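Phosphotransferase (Brucella abortus, PDB 4QPK) relays phosphoryl groups as a homodimeric histidine phosphotransferase, in a phosphorelay with CtrA that controls cell growth, division and survival inside mammalian host cells. Local coordinates at residues Leu150-Leu155 and Pro215-Leu220. Numbering follows the deposited sequence.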
loop_
_atom_site.group_PDB
_atom_site.type_symbol
_atom_site.label_atom_id
_atom_site.label_comp_id
_atom_site.label_asym_id
_atom_site.label_seq_id
_atom_site.Cartn_x
_atom_site.Cartn_y
_atom_site.Cartn_z
ATOM N N LEU B 150 -12.031 11.095 8.253
ATOM C CA LEU B 150 -11.343 12.274 8.767
ATOM C C LEU B 150 -9.959 12.448 8.124
ATOM O O LEU B 150 -9.643 13.516 7.595
ATOM C CB LEU B 150 -11.238 12.190 10.302
ATOM C CG LEU B 150 -10.357 13.204 11.050
ATOM C CD1 LEU B 150 -10.813 14.625 10.813
ATOM C CD2 LEU B 150 -10.343 12.874 12.539
ATOM N N LEU B 151 -9.134 11.405 8.153
ATOM C CA LEU B 151 -7.791 11.513 7.595
ATOM C C LEU B 151 -7.827 11.758 6.085
ATOM O O LEU B 151 -6.998 12.487 5.551
ATOM C CB LEU B 151 -6.966 10.259 7.909
ATOM C CG LEU B 151 -6.596 10.082 9.380
ATOM C CD1 LEU B 151 -5.835 8.766 9.549
ATOM C CD2 LEU B 151 -5.738 11.237 9.874
ATOM N N ASN B 152 -8.784 11.150 5.389
ATOM C CA ASN B 152 -8.882 11.381 3.955
ATOM C C ASN B 152 -9.356 12.799 3.621
ATOM O O ASN B 152 -8.972 13.356 2.600
ATOM C CB ASN B 152 -9.796 10.344 3.310
ATOM C CG ASN B 152 -9.040 9.065 2.968
ATOM O OD1 ASN B 152 -8.454 8.953 1.889
ATOM N ND2 ASN B 152 -9.010 8.128 3.901
ATOM N N MET B 153 -10.169 13.379 4.491
ATOM C CA MET B 153 -10.559 14.771 4.341
ATOM C C MET B 153 -9.345 15.703 4.484
ATOM O O MET B 153 -9.320 16.770 3.888
ATOM C CB MET B 153 -11.642 15.136 5.367
ATOM C CG MET B 153 -12.985 14.529 5.040
ATOM S SD MET B 153 -14.251 14.846 6.280
ATOM C CE MET B 153 -14.597 16.592 6.068
ATOM N N LEU B 154 -8.339 15.310 5.275
ATOM C CA LEU B 154 -7.117 16.118 5.359
ATOM C C LEU B 154 -6.422 16.173 4.011
ATOM O O LEU B 154 -5.852 17.195 3.630
ATOM C CB LEU B 154 -6.141 15.543 6.385
ATOM C CG LEU B 154 -6.679 15.264 7.776
ATOM C CD1 LEU B 154 -5.518 14.874 8.700
ATOM C CD2 LEU B 154 -7.446 16.463 8.286
ATOM N N LEU B 155 -6.453 15.057 3.286
ATOM C CA LEU B 155 -5.785 15.017 1.991
ATOM C C LEU B 155 -6.527 15.892 0.978
ATOM O O LEU B 155 -5.900 16.569 0.156
ATOM C CB LEU B 155 -5.665 13.568 1.483
ATOM C CG LEU B 155 -4.793 12.648 2.344
ATOM C CD1 LEU B 155 -4.720 11.256 1.702
ATOM C CD2 LEU B 155 -3.399 13.217 2.482
ATOM N N PRO B 215 -10.066 10.898 -3.808
ATOM C CA PRO B 215 -11.378 11.533 -3.579
ATOM C C PRO B 215 -12.562 10.567 -3.693
ATOM O O PRO B 215 -13.525 10.702 -2.934
ATOM C CB PRO B 215 -11.449 12.615 -4.670
ATOM C CG PRO B 215 -10.317 12.343 -5.603
ATOM C CD PRO B 215 -9.268 11.642 -4.795
ATOM N N TYR B 216 -12.480 9.598 -4.604
ATOM C CA TYR B 216 -13.510 8.572 -4.697
ATOM C C TYR B 216 -13.637 7.838 -3.371
ATOM O O TYR B 216 -14.729 7.680 -2.819
ATOM C CB TYR B 216 -13.184 7.593 -5.835
ATOM C CG TYR B 216 -14.056 6.361 -5.817
ATOM C CD1 TYR B 216 -15.313 6.358 -6.402
ATOM C CD2 TYR B 216 -13.627 5.205 -5.176
ATOM C CE1 TYR B 216 -16.112 5.222 -6.366
ATOM C CE2 TYR B 216 -14.420 4.072 -5.126
ATOM C CZ TYR B 216 -15.655 4.083 -5.722
ATOM O OH TYR B 216 -16.433 2.942 -5.664
ATOM N N TYR B 217 -12.492 7.422 -2.840
ATOM C CA TYR B 217 -12.433 6.672 -1.592
ATOM C C TYR B 217 -12.987 7.469 -0.412
ATOM O O TYR B 217 -13.670 6.919 0.472
ATOM C CB TYR B 217 -10.981 6.263 -1.329
ATOM C CG TYR B 217 -10.750 5.362 -0.124
ATOM C CD1 TYR B 217 -11.334 4.109 -0.035
ATOM C CD2 TYR B 217 -9.901 5.762 0.905
ATOM C CE1 TYR B 217 -11.101 3.288 1.061
ATOM C CE2 TYR B 217 -9.664 4.947 2.003
ATOM C CZ TYR B 217 -10.262 3.711 2.074
ATOM O OH TYR B 217 -10.012 2.913 3.171
ATOM N N THR B 218 -12.684 8.762 -0.392
ATOM C CA THR B 218 -13.182 9.646 0.658
ATOM C C THR B 218 -14.717 9.625 0.698
ATOM O O THR B 218 -15.324 9.469 1.760
ATOM C CB THR B 218 -12.689 11.092 0.442
ATOM O OG1 THR B 218 -11.249 11.112 0.418
ATOM C CG2 THR B 218 -13.198 12.004 1.559
ATOM N N LEU B 219 -15.332 9.750 -0.474
ATOM C CA LEU B 219 -16.793 9.751 -0.578
ATOM C C LEU B 219 -17.365 8.384 -0.211
ATOM O O LEU B 219 -18.411 8.288 0.426
ATOM C CB LEU B 219 -17.216 10.154 -1.992
ATOM C CG LEU B 219 -16.842 11.598 -2.337
ATOM C CD1 LEU B 219 -16.903 11.831 -3.828
ATOM C CD2 LEU B 219 -17.738 12.599 -1.602
ATOM N N LEU B 220 -16.666 7.324 -0.610
ATOM C CA LEU B 220 -17.085 5.970 -0.287
ATOM C C LEU B 220 -17.100 5.737 1.227
ATOM O O LEU B 220 -18.028 5.111 1.758
ATOM C CB LEU B 220 -16.152 4.960 -0.964
ATOM C CG LEU B 220 -16.549 3.492 -1.003
ATOM C CD1 LEU B 220 -17.810 3.320 -1.837
ATOM C CD2 LEU B 220 -15.407 2.678 -1.590
#
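In the C-terminal domain of ChpT, which resembles the catalytic and ATP-binding domain of histidine kinases but lacks regions required for ATP binding, Asn152 of helix 144-160 meets Tyr217 and Thr218 of helix 213-225. It is a worked example of two roughly antiparallel helices meeting through polar side chains at their point of nearest approach. The segment axes come within 9.4 Å at an angle of 147°, and Asn152 and Thr218 face each other with their CA atoms 5.7 Å apart. Their side chains run alongside each other, pointing opposite ways, and bring CB of Asn152 to 3.3 Å from OG1 of Thr218. This is a close van der Waals contact; the hydroxyl's hydrogen bond goes instead to the carbonyl O of Gln214, one turn earlier in its own helix. A chi1 of -58° leaves the Thr218 methyl trans to the backbone N, where CG2 lies against both CB of Asn152, at 4.2 Å, and CG of Met153, at 4.3 Å.

The Asn152 amide stands roughly perpendicular to the Tyr217 side chain, its plane 73° from that of the ring. OD1 reaches the ring edge in plane, 3.6 Å from CD2, while ND2 lies 3.8 Å from CE2. No hydrogen bond joins the two segments directly, yet the buried amide is well satisfied: ND2 binds the carbonyl oxygens of Lys148 and Ala102, and OD1 accepts from NE2 of Gln214, a bond that does link the two helices. These three bonds should fix the amide's rotation and present its oxygen to the ring.

On helix 144-160, Lys148 NZ adds a hydrogen bond to Tyr217 OH and Leu151 packs against helices 78-102 and 115-126; on helix 213-225, Leu219 rests on helix 193-199, and Tyr217 touches Leu44 of the second subunit.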